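Local coordinates for ATP-dependent DNA helicase uvsW (PDB 2OCA), which couples ATP hydrolysis to 3'-5' translocation and duplex DNA unwinding, driving branch migration of Holliday junctions during phage T4 recombination and repair, at residues A[375-380]-A[401-406]; A[458-463]-A[471-476]; A[236-241]-A[264-269]. The protein carries 1 engineered substitution. One frame throughout, in Å; residues are numbered along the deposited sequence.

Interaction 1: residues A[375-380]-A[401-406]; sequences YYVSGE and IVASYG
Val-377 and Ile-401 meet on one face of two neighbouring parallel strands, their side chains running obliquely across each other. Ile-401 CD1 reaches along the sheet to rest beside Val-377 CB and CG2. Val-377 offers that branch because CG1 stands opposite the backbone N (chi1 178°), which leaves CG2 on the N side. Ala-403, two residues on from Ile-401 and on the same face, sets its CB 3.9 Å from Val-377 CB. On the other face the Tyr-376 ring stands at a slant to Val-402 O, with CD1 4.3 Å from Val-402 CG1, and helix 357-368 packs on both residues through Phe-364. Further along, Ser-378 OG and Ser-404 OG lie 3.6 Å apart, while Ser-404 takes the N-cap of helix 405-410 and caps Val-407 N weakly. The backbones hold these groups in step. Val-402 N donates to Tyr-375 O at 2.7 Å. Val-377 N donates to Val-402 O, also at 2.7 Å, and a third bond, Ser-404 N to Val-377 O, is weak. The two strands flank helix 383-395 in a beta-alpha-beta unit of the RecA-like C-terminal domain, and the pair illustrates a simple division of labour: backbone polar groups satisfy one another between the strands, leaving apolar groups to pack on both faces.

Interaction 2: residues A[458-463]-A[471-476]; sequences AGVKPK and YVHLNY
Val-460 carries the backbone hydrogen bonds between the two arms of an irregular loop. Its N donates to His-473 O at 2.9 Å, and its O receives Val-472 N at 2.6 Å in an almost straight bond (172° at the hydrogen). Because Val-472 and His-473 both face this one residue, the pairing is a classic beta bulge, a common way for an antiparallel pair to absorb an extra residue. A third bond comes from a side chain: Ala-458 N donates to Asn-475 OD1 at 2.9 Å, approaching from above the carbonyl plane. With chi1 at 50°, Asn-475 CG sits between its own backbone N and carbonyl carbon, and from there the amide bridges further, ND2 binding Asp-456 O and Glu-322.

Aromatic contact centres on Tyr-471. Gly-459 CA lies over one face of its ring, 4.0 Å from the centroid, as a CH-pi contact; the absence of a side chain on the glycine lets the ring come this close. Val-460 O and Lys-461 N lie at the ring edge, in its plane, and the hydroxyl beyond bonds to Asp-457.

Side-chain packing adds to this: Val-460 CG2 lies 3.8 Å from His-473 CD2, the two side chains crossing at a slant.

The paired loop leads from strand 450-457 to helix 476-490, with Asn-475 at that helix's N-cap. Helix 308-314 packs against Ala-458, Val-460 and Asn-475; at its start, Asp-308 forms a salt bridge with Lys-461, whose side chain also touches Arg-305 of strand 298-305.

Interaction 3: residues A[236-241]-A[264-269]; sequences LATGKS and DGKANI
Lys-266 lies along residues 236-238, its CB and CG meeting Ala-237 and Thr-238 and its far end Leu-236. Its CB lies 3.5 Å from Ala-237 O and also approaches Thr-238 CA. CG comes next, 4.0 Å from Thr-238 CG2, the two side chains passing at an angle. A turn at chi2 (68°) then carries CD back to Leu-236, where it sits 4.0 Å from both CA and O. CE follows the same carbonyl, and a second bend, at chi4 (-61°), brings NZ into a long hydrogen bond with Leu-236 O at 3.3 Å, the donor tilted 30° from the carbonyl plane. A long side chain thus gives its methylenes to packing and its ammonium to a backbone oxygen. Beside it Ala-267 CB rests 3.6 Å from Gly-239 N, at the first turn of helix 239-245, where Thr-238 holds the N-cap and its OG1 shares a hydrogen bond with Ser-241 OG.

The contact joins the segment that follows the predicted DEAH box, whose first residue closes strand 226-232, to the loop between strand 254-259 and helix 269-276. Tyr-272 of that helix ties both sides together, its OH bonded to Ala-237 O and Ala-267 N, while Trp-212 of helix 212-215 packs on Ala-237 and Ser-241.

Along the chain, interaction 3 comes first, then interaction 1, then interaction 2, each closing before the next opens. Interaction 3 belongs to the ATP-binding domain, beside strands 226-232 and 254-259 of its parallel sheet. Interactions 1 and 2 both belong to the C-terminal helicase domain: the first joins outermost strand 374-377 to strand 400-404, and the second continues from strand 450-457 of the same sheet. Their centres are 34 Å apart, whereas interaction 3 lies about 50 and 54 Å from them, across the chain's centre. The three contacts therefore sample both of the RecA-like domains whose relative movement is generally coupled to ATP hydrolysis in such helicases.

Interaction 1: residues A[375-380]-A[401-406]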
ATOM      1  N   TYR A 375      27.614   6.181  16.157  1.00 86.24           N
ATOM      2  CA  TYR A 375      27.979   6.061  17.558  1.00 87.14           C
ATOM      3  C   TYR A 375      27.875   4.627  18.048  1.00 86.47           C
ATOM      4  O   TYR A 375      26.890   3.941  17.778  1.00 86.47           O
ATOM      5  CB  TYR A 375      27.067   6.955  18.402  1.00 90.62           C
ATOM      6  CG  TYR A 375      27.051   8.392  17.938  1.00 94.89           C
ATOM      7  CD1 TYR A 375      28.098   9.260  18.249  1.00 96.57           C
ATOM      8  CD2 TYR A 375      26.016   8.870  17.132  1.00 96.71           C
ATOM      9  CE1 TYR A 375      28.119  10.567  17.766  1.00 97.94           C
ATOM     10  CE2 TYR A 375      26.028  10.174  16.642  1.00 97.86           C
ATOM     11  CZ  TYR A 375      27.083  11.014  16.960  1.00 98.76           C
ATOM     12  OH  TYR A 375      27.111  12.292  16.457  1.00100.00           O
ATOM     13  N   TYR A 376      28.901   4.177  18.762  1.00 85.91           N
ATOM     14  CA  TYR A 376      28.913   2.832  19.322  1.00 85.01           C
ATOM     15  C   TYR A 376      28.353   2.971  20.727  1.00 84.90           C
ATOM     16  O   TYR A 376      28.718   3.890  21.446  1.00 84.88           O
ATOM     17  CB  TYR A 376      30.339   2.288  19.386  1.00 83.85           C
ATOM     18  CG  TYR A 376      30.446   0.946  20.078  1.00 85.03           C
ATOM     19  CD1 TYR A 376      30.084  -0.235  19.428  1.00 85.09           C
ATOM     20  CD2 TYR A 376      30.918   0.857  21.386  1.00 84.26           C
ATOM     21  CE1 TYR A 376      30.196  -1.470  20.067  1.00 85.68           C
ATOM     22  CE2 TYR A 376      31.031  -0.368  22.033  1.00 85.81           C
ATOM     23  CZ  TYR A 376      30.674  -1.530  21.371  1.00 86.45           C
ATOM     24  OH  TYR A 376      30.821  -2.743  22.009  1.00 85.19           O
ATOM     25  N   VAL A 377      27.466   2.072  21.126  1.00 86.51           N
ATOM     26  CA  VAL A 377      26.893   2.176  22.452  1.00 88.67           C
ATOM     27  C   VAL A 377      26.738   0.856  23.185  1.00 91.60           C
ATOM     28  O   VAL A 377      26.065  -0.063  22.719  1.00 92.15           O
ATOM     29  CB  VAL A 377      25.519   2.874  22.401  1.00 88.59           C
ATOM     30  CG1 VAL A 377      24.910   2.927  23.790  1.00 87.30           C
ATOM     31  CG2 VAL A 377      25.673   4.275  21.844  1.00 89.17           C
ATOM     32  N   SER A 378      27.370   0.785  24.350  1.00 94.73           N
ATOM     33  CA  SER A 378      27.312  -0.384  25.221  1.00 97.73           C
ATOM     34  C   SER A 378      28.261  -0.151  26.387  1.00 99.66           C
ATOM     35  O   SER A 378      28.135  -0.762  27.458  1.00100.00           O
ATOM     36  CB  SER A 378      27.714  -1.652  24.467  1.00 97.77           C
ATOM     37  OG  SER A 378      27.545  -2.777  25.311  1.00 98.19           O
ATOM     38  N   GLY A 379      29.216   0.746  26.153  1.00100.00           N
ATOM     39  CA  GLY A 379      30.207   1.093  27.160  1.00100.00           C
ATOM     40  C   GLY A 379      29.838   2.427  27.792  1.00100.00           C
ATOM     41  O   GLY A 379      28.795   3.010  27.424  1.00 99.82           O
ATOM     42  N   GLU A 380      30.677   2.918  28.709  1.00100.00           N
ATOM     43  CA  GLU A 380      30.431   4.205  29.360  1.00100.00           C
ATOM     44  C   GLU A 380      28.919   4.359  29.537  1.00100.00           C
ATOM     45  O   GLU A 380      28.337   5.430  29.344  1.00100.00           O
ATOM     46  N   ILE A 401      23.200   4.531  15.206  1.00 71.21           N
ATOM     47  CA  ILE A 401      23.750   4.184  16.498  1.00 71.25           C
ATOM     48  C   ILE A 401      23.823   2.663  16.602  1.00 70.50           C
ATOM     49  O   ILE A 401      22.824   1.969  16.419  1.00 70.53           O
ATOM     50  CB  ILE A 401      22.908   4.812  17.644  1.00 72.40           C
ATOM     51  CG1 ILE A 401      22.427   3.740  18.611  1.00 72.67           C
ATOM     52  CG2 ILE A 401      21.758   5.612  17.070  1.00 74.01           C
ATOM     53  CD1 ILE A 401      23.510   3.254  19.534  1.00 75.65           C
ATOM     54  N   VAL A 402      25.030   2.163  16.864  1.00 69.72           N
ATOM     55  CA  VAL A 402      25.294   0.734  17.007  1.00 68.87           C
ATOM     56  C   VAL A 402      25.265   0.355  18.487  1.00 68.84           C
ATOM     57  O   VAL A 402      26.194   0.663  19.222  1.00 68.54           O
ATOM     58  CB  VAL A 402      26.674   0.388  16.456  1.00 68.33           C
ATOM     59  CG1 VAL A 402      26.927  -1.095  16.587  1.00 70.59           C
ATOM     60  CG2 VAL A 402      26.777   0.827  15.019  1.00 69.02           C
ATOM     61  N   ALA A 403      24.209  -0.317  18.926  1.00 69.59           N
ATOM     62  CA  ALA A 403      24.106  -0.683  20.331  1.00 71.66           C
ATOM     63  C   ALA A 403      23.813  -2.156  20.544  1.00 72.95           C
ATOM     64  O   ALA A 403      23.552  -2.883  19.595  1.00 74.12           O
ATOM     65  CB  ALA A 403      23.033   0.156  21.001  1.00 72.45           C
ATOM     66  N   SER A 404      23.869  -2.592  21.797  1.00 74.36           N
ATOM     67  CA  SER A 404      23.592  -3.979  22.127  1.00 78.10           C
ATOM     68  C   SER A 404      22.160  -4.056  22.646  1.00 80.97           C
ATOM     69  O   SER A 404      21.606  -3.047  23.086  1.00 81.25           O
ATOM     70  CB  SER A 404      24.562  -4.484  23.194  1.00 76.85           C
ATOM     71  OG  SER A 404      24.239  -3.954  24.462  1.00 78.39           O
ATOM     72  N   TYR A 405      21.562  -5.246  22.593  1.00 83.85           N
ATOM     73  CA  TYR A 405      20.185  -5.412  23.052  1.00 86.57           C
ATOM     74  C   TYR A 405      20.044  -4.956  24.487  1.00 87.82           C
ATOM     75  O   TYR A 405      18.973  -4.495  24.893  1.00 88.30           O
ATOM     76  CB  TYR A 405      19.723  -6.870  22.920  1.00 87.31           C
ATOM     77  CG  TYR A 405      19.613  -7.360  21.486  1.00 89.15           C
ATOM     78  CD1 TYR A 405      20.609  -8.160  20.919  1.00 89.18           C
ATOM     79  CD2 TYR A 405      18.521  -7.012  20.692  1.00 89.72           C
ATOM     80  CE1 TYR A 405      20.519  -8.601  19.598  1.00 88.97           C
ATOM     81  CE2 TYR A 405      18.422  -7.450  19.368  1.00 89.91           C
ATOM     82  CZ  TYR A 405      19.424  -8.243  18.830  1.00 89.38           C
ATOM     83  OH  TYR A 405      19.331  -8.673  17.524  1.00 89.88           O
ATOM     84  N   GLY A 406      21.127  -5.081  25.249  1.00 88.35           N
ATOM     85  CA  GLY A 406      21.098  -4.666  26.639  1.00 90.10           C
ATOM     86  C   GLY A 406      20.847  -3.176  26.747  1.00 91.30           C
ATOM     87  O   GLY A 406      19.836  -2.737  27.292  1.00 91.09           O
TER

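Interaction 2: residues A[458-463]-A[471-476]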
ATOM      1  N   ALA A 458      20.725 -19.772   3.993  1.00 50.55           N
ATOM      2  CA  ALA A 458      21.814 -20.583   3.483  1.00 49.39           C
ATOM      3  C   ALA A 458      21.267 -21.991   3.269  1.00 49.82           C
ATOM      4  O   ALA A 458      21.956 -22.986   3.505  1.00 50.19           O
ATOM      5  CB  ALA A 458      22.968 -20.603   4.475  1.00 47.79           C
ATOM      6  N   GLY A 459      20.014 -22.063   2.823  1.00 49.10           N
ATOM      7  CA  GLY A 459      19.383 -23.349   2.587  1.00 51.67           C
ATOM      8  C   GLY A 459      19.974 -24.044   1.377  1.00 52.05           C
ATOM      9  O   GLY A 459      20.447 -23.381   0.463  1.00 54.07           O
ATOM     10  N   VAL A 460      19.944 -25.372   1.361  1.00 51.85           N
ATOM     11  CA  VAL A 460      20.503 -26.135   0.249  1.00 51.31           C
ATOM     12  C   VAL A 460      19.465 -26.504  -0.802  1.00 53.33           C
ATOM     13  O   VAL A 460      18.471 -27.172  -0.501  1.00 53.46           O
ATOM     14  CB  VAL A 460      21.170 -27.442   0.747  1.00 50.11           C
ATOM     15  CG1 VAL A 460      21.810 -28.178  -0.419  1.00 46.93           C
ATOM     16  CG2 VAL A 460      22.214 -27.131   1.808  1.00 46.86           C
ATOM     17  N   LYS A 461      19.704 -26.072  -2.039  1.00 55.72           N
ATOM     18  CA  LYS A 461      18.794 -26.372  -3.143  1.00 56.20           C
ATOM     19  C   LYS A 461      18.845 -27.855  -3.452  1.00 57.49           C
ATOM     20  O   LYS A 461      19.857 -28.513  -3.244  1.00 55.96           O
ATOM     21  CB  LYS A 461      19.183 -25.599  -4.401  1.00 56.18           C
ATOM     22  CG  LYS A 461      18.948 -24.101  -4.332  1.00 58.19           C
ATOM     23  CD  LYS A 461      19.507 -23.417  -5.564  1.00 60.74           C
ATOM     24  CE  LYS A 461      19.470 -21.906  -5.424  1.00 64.00           C
ATOM     25  NZ  LYS A 461      20.317 -21.211  -6.442  1.00 65.01           N
ATOM     26  N   PRO A 462      17.739 -28.408  -3.944  1.00 60.99           N
ATOM     27  CA  PRO A 462      17.712 -29.835  -4.273  1.00 62.99           C
ATOM     28  C   PRO A 462      18.518 -30.138  -5.538  1.00 66.17           C
ATOM     29  O   PRO A 462      18.660 -29.286  -6.423  1.00 65.37           O
ATOM     30  CB  PRO A 462      16.219 -30.125  -4.438  1.00 60.83           C
ATOM     31  CG  PRO A 462      15.679 -28.834  -4.941  1.00 61.83           C
ATOM     32  CD  PRO A 462      16.412 -27.789  -4.114  1.00 60.96           C
ATOM     33  N   LYS A 463      19.065 -31.348  -5.611  1.00 70.28           N
ATOM     34  CA  LYS A 463      19.845 -31.754  -6.775  1.00 73.32           C
ATOM     35  C   LYS A 463      18.948 -31.742  -8.019  1.00 75.52           C
ATOM     36  O   LYS A 463      19.240 -31.061  -9.001  1.00 76.64           O
ATOM     37  CB  LYS A 463      20.435 -33.160  -6.566  1.00 72.07           C
ATOM     38  CG  LYS A 463      21.523 -33.253  -5.504  1.00 70.35           C
ATOM     39  N   TYR A 471      14.095 -25.835  -0.859  1.00 52.96           N
ATOM     40  CA  TYR A 471      15.355 -26.278  -0.264  1.00 51.74           C
ATOM     41  C   TYR A 471      15.194 -27.693   0.250  1.00 52.07           C
ATOM     42  O   TYR A 471      14.102 -28.116   0.628  1.00 53.30           O
ATOM     43  CB  TYR A 471      15.769 -25.383   0.899  1.00 50.55           C
ATOM     44  CG  TYR A 471      16.090 -23.982   0.484  1.00 50.62           C
ATOM     45  CD1 TYR A 471      17.076 -23.730  -0.457  1.00 50.66           C
ATOM     46  CD2 TYR A 471      15.391 -22.905   1.013  1.00 50.45           C
ATOM     47  CE1 TYR A 471      17.356 -22.434  -0.865  1.00 52.30           C
ATOM     48  CE2 TYR A 471      15.669 -21.604   0.615  1.00 51.34           C
ATOM     49  CZ  TYR A 471      16.650 -21.374  -0.323  1.00 51.00           C
ATOM     50  OH  TYR A 471      16.938 -20.089  -0.710  1.00 48.71           O
ATOM     51  N   VAL A 472      16.293 -28.424   0.261  1.00 50.71           N
ATOM     52  CA  VAL A 472      16.280 -29.798   0.722  1.00 51.24           C
ATOM     53  C   VAL A 472      16.763 -29.840   2.163  1.00 51.22           C
ATOM     54  O   VAL A 472      16.471 -30.778   2.905  1.00 52.09           O
ATOM     55  CB  VAL A 472      17.191 -30.668  -0.196  1.00 51.13           C
ATOM     56  CG1 VAL A 472      17.694 -31.888   0.518  1.00 50.10           C
ATOM     57  CG2 VAL A 472      16.400 -31.096  -1.407  1.00 51.72           C
ATOM     58  N   HIS A 473      17.489 -28.796   2.545  1.00 49.68           N
ATOM     59  CA  HIS A 473      18.059 -28.669   3.872  1.00 48.67           C
ATOM     60  C   HIS A 473      18.013 -27.212   4.292  1.00 50.36           C
ATOM     61  O   HIS A 473      18.227 -26.315   3.470  1.00 51.15           O
ATOM     62  CB  HIS A 473      19.512 -29.138   3.854  1.00 47.63           C
ATOM     63  CG  HIS A 473      20.265 -28.841   5.116  1.00 48.69           C
ATOM     64  ND1 HIS A 473      20.149 -29.605   6.257  1.00 45.67           N
ATOM     65  CD2 HIS A 473      21.153 -27.860   5.413  1.00 48.14           C
ATOM     66  CE1 HIS A 473      20.934 -29.111   7.199  1.00 45.64           C
ATOM     67  NE2 HIS A 473      21.554 -28.052   6.712  1.00 45.35           N
ATOM     68  N   LEU A 474      17.741 -26.978   5.573  1.00 49.08           N
ATOM     69  CA  LEU A 474      17.681 -25.623   6.105  1.00 45.77           C
ATOM     70  C   LEU A 474      18.764 -25.410   7.145  1.00 45.72           C
ATOM     71  O   LEU A 474      19.021 -26.291   7.978  1.00 46.19           O
ATOM     72  CB  LEU A 474      16.326 -25.376   6.763  1.00 45.42           C
ATOM     73  CG  LEU A 474      15.120 -24.922   5.939  1.00 46.51           C
ATOM     74  CD1 LEU A 474      15.106 -25.606   4.583  1.00 46.28           C
ATOM     75  CD2 LEU A 474      13.845 -25.208   6.724  1.00 41.01           C
ATOM     76  N   ASN A 475      19.427 -24.261   7.082  1.00 44.14           N
ATOM     77  CA  ASN A 475      20.425 -23.954   8.092  1.00 43.48           C
ATOM     78  C   ASN A 475      19.540 -23.457   9.233  1.00 43.85           C
ATOM     79  O   ASN A 475      18.362 -23.175   9.011  1.00 44.12           O
ATOM     80  CB  ASN A 475      21.398 -22.866   7.606  1.00 44.51           C
ATOM     81  CG  ASN A 475      20.693 -21.648   7.029  1.00 43.33           C
ATOM     82  OD1 ASN A 475      19.968 -21.747   6.044  1.00 45.77           O
ATOM     83  ND2 ASN A 475      20.910 -20.495   7.639  1.00 40.69           N
ATOM     84  N   TYR A 476      20.072 -23.354  10.441  1.00 44.10           N
ATOM     85  CA  TYR A 476      19.247 -22.931  11.571  1.00 45.93           C
ATOM     86  C   TYR A 476      18.642 -21.534  11.498  1.00 47.94           C
ATOM     87  O   TYR A 476      17.460 -21.348  11.810  1.00 46.18           O
ATOM     88  CB  TYR A 476      20.034 -23.083  12.871  1.00 44.92           C
ATOM     89  CG  TYR A 476      20.220 -24.518  13.263  1.00 45.64           C
ATOM     90  CD1 TYR A 476      19.191 -25.226  13.871  1.00 44.84           C
ATOM     91  CD2 TYR A 476      21.404 -25.193  12.976  1.00 45.42           C
ATOM     92  CE1 TYR A 476      19.327 -26.567  14.181  1.00 45.44           C
ATOM     93  CE2 TYR A 476      21.550 -26.536  13.285  1.00 47.35           C
ATOM     94  CZ  TYR A 476      20.503 -27.216  13.889  1.00 47.91           C
ATOM     95  OH  TYR A 476      20.638 -28.544  14.219  1.00 52.14           O
TER

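Interaction 3: residues A[236-241]-A[264-269]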
ATOM      1  N   LEU A 236      -5.897  14.357  -7.881  1.00 54.13           N
ATOM      2  CA  LEU A 236      -5.553  15.367  -8.866  1.00 52.20           C
ATOM      3  C   LEU A 236      -6.729  15.558  -9.803  1.00 52.71           C
ATOM      4  O   LEU A 236      -6.699  16.411 -10.689  1.00 53.90           O
ATOM      5  CB  LEU A 236      -4.322  14.951  -9.670  1.00 49.82           C
ATOM      6  CG  LEU A 236      -3.038  14.692  -8.878  1.00 49.58           C
ATOM      7  CD1 LEU A 236      -1.903  14.332  -9.840  1.00 45.46           C
ATOM      8  CD2 LEU A 236      -2.687  15.911  -8.055  1.00 45.04           C
ATOM      9  N   ALA A 237      -7.769  14.756  -9.608  1.00 52.25           N
ATOM     10  CA  ALA A 237      -8.954  14.848 -10.445  1.00 53.06           C
ATOM     11  C   ALA A 237      -9.852  15.995  -9.966  1.00 55.34           C
ATOM     12  O   ALA A 237     -10.105  16.158  -8.764  1.00 55.05           O
ATOM     13  CB  ALA A 237      -9.716  13.536 -10.413  1.00 52.71           C
ATOM     14  N   THR A 238     -10.334  16.784 -10.915  1.00 55.07           N
ATOM     15  CA  THR A 238     -11.186  17.914 -10.605  1.00 54.79           C
ATOM     16  C   THR A 238     -12.647  17.517 -10.692  1.00 57.53           C
ATOM     17  O   THR A 238     -13.006  16.609 -11.445  1.00 60.83           O
ATOM     18  CB  THR A 238     -10.949  19.068 -11.587  1.00 52.68           C
ATOM     19  OG1 THR A 238     -11.480  18.721 -12.871  1.00 49.87           O
ATOM     20  CG2 THR A 238      -9.462  19.355 -11.717  1.00 50.69           C
ATOM     21  N   GLY A 239     -13.490  18.200  -9.921  1.00 58.11           N
ATOM     22  CA  GLY A 239     -14.910  17.906  -9.950  1.00 56.40           C
ATOM     23  C   GLY A 239     -15.465  18.081 -11.353  1.00 56.01           C
ATOM     24  O   GLY A 239     -16.352  17.334 -11.778  1.00 55.18           O
ATOM     25  N   LYS A 240     -14.941  19.064 -12.082  1.00 54.92           N
ATOM     26  CA  LYS A 240     -15.409  19.310 -13.435  1.00 55.68           C
ATOM     27  C   LYS A 240     -15.194  18.049 -14.264  1.00 56.32           C
ATOM     28  O   LYS A 240     -16.098  17.597 -14.965  1.00 56.14           O
ATOM     29  CB  LYS A 240     -14.651  20.481 -14.056  1.00 56.76           C
ATOM     30  CG  LYS A 240     -15.247  20.968 -15.363  1.00 58.30           C
ATOM     31  CD  LYS A 240     -14.356  21.999 -16.033  1.00 61.05           C
ATOM     32  N   SER A 241     -13.996  17.476 -14.171  1.00 56.55           N
ATOM     33  CA  SER A 241     -13.674  16.255 -14.909  1.00 56.57           C
ATOM     34  C   SER A 241     -14.569  15.086 -14.518  1.00 55.96           C
ATOM     35  O   SER A 241     -15.161  14.437 -15.380  1.00 55.57           O
ATOM     36  CB  SER A 241     -12.222  15.864 -14.680  1.00 57.28           C
ATOM     37  OG  SER A 241     -11.362  16.836 -15.239  1.00 60.96           O
ATOM     38  N   ASP A 264      -5.330  16.717  -0.238  1.00 71.16           N
ATOM     39  CA  ASP A 264      -4.861  17.708  -1.220  1.00 70.12           C
ATOM     40  C   ASP A 264      -5.656  17.594  -2.524  1.00 68.08           C
ATOM     41  O   ASP A 264      -5.142  17.921  -3.596  1.00 66.85           O
ATOM     42  CB  ASP A 264      -3.377  17.493  -1.564  1.00 73.45           C
ATOM     43  CG  ASP A 264      -2.466  17.502  -0.340  1.00 77.67           C
ATOM     44  OD1 ASP A 264      -1.259  17.214  -0.516  1.00 77.07           O
ATOM     45  OD2 ASP A 264      -2.948  17.795   0.780  1.00 79.62           O
ATOM     46  N   GLY A 265      -6.898  17.127  -2.437  1.00 65.30           N
ATOM     47  CA  GLY A 265      -7.699  16.949  -3.632  1.00 64.33           C
ATOM     48  C   GLY A 265      -8.358  18.177  -4.231  1.00 63.92           C
ATOM     49  O   GLY A 265      -8.922  19.004  -3.515  1.00 65.16           O
ATOM     50  N   LYS A 266      -8.286  18.288  -5.556  1.00 61.62           N
ATOM     51  CA  LYS A 266      -8.890  19.402  -6.271  1.00 60.17           C
ATOM     52  C   LYS A 266     -10.391  19.452  -6.006  1.00 58.84           C
ATOM     53  O   LYS A 266     -10.971  20.519  -5.822  1.00 62.27           O
ATOM     54  CB  LYS A 266      -8.673  19.246  -7.774  1.00 61.80           C
ATOM     55  CG  LYS A 266      -7.432  19.887  -8.337  1.00 62.25           C
ATOM     56  CD  LYS A 266      -6.177  19.210  -7.881  1.00 64.45           C
ATOM     57  CE  LYS A 266      -5.014  19.658  -8.753  1.00 67.12           C
ATOM     58  NZ  LYS A 266      -5.216  19.288 -10.194  1.00 67.31           N
ATOM     59  N   ALA A 267     -11.018  18.289  -5.996  1.00 55.18           N
ATOM     60  CA  ALA A 267     -12.447  18.192  -5.777  1.00 53.44           C
ATOM     61  C   ALA A 267     -12.744  18.040  -4.306  1.00 52.87           C
ATOM     62  O   ALA A 267     -11.846  17.858  -3.497  1.00 53.94           O
ATOM     63  CB  ALA A 267     -13.010  16.996  -6.542  1.00 52.94           C
ATOM     64  N   ASN A 268     -14.022  18.107  -3.968  1.00 52.46           N
ATOM     65  CA  ASN A 268     -14.446  17.946  -2.598  1.00 52.08           C
ATOM     66  C   ASN A 268     -14.547  16.450  -2.312  1.00 52.85           C
ATOM     67  O   ASN A 268     -14.881  15.662  -3.195  1.00 53.31           O
ATOM     68  CB  ASN A 268     -15.801  18.618  -2.395  1.00 51.66           C
ATOM     69  CG  ASN A 268     -16.257  18.591  -0.948  1.00 53.65           C
ATOM     70  OD1 ASN A 268     -16.794  17.594  -0.465  1.00 55.26           O
ATOM     71  ND2 ASN A 268     -16.033  19.692  -0.243  1.00 54.93           N
ATOM     72  N   ILE A 269     -14.253  16.060  -1.076  1.00 53.70           N
ATOM     73  CA  ILE A 269     -14.323  14.657  -0.679  1.00 53.92           C
ATOM     74  C   ILE A 269     -15.683  14.034  -1.079  1.00 54.77           C
ATOM     75  O   ILE A 269     -15.756  12.870  -1.506  1.00 55.36           O
ATOM     76  CB  ILE A 269     -14.116  14.513   0.862  1.00 52.77           C
ATOM     77  CG1 ILE A 269     -14.046  13.037   1.248  1.00 51.38           C
ATOM     78  CG2 ILE A 269     -15.252  15.190   1.616  1.00 49.61           C
ATOM     79  CD1 ILE A 269     -12.844  12.321   0.673  1.00 54.88           C
TER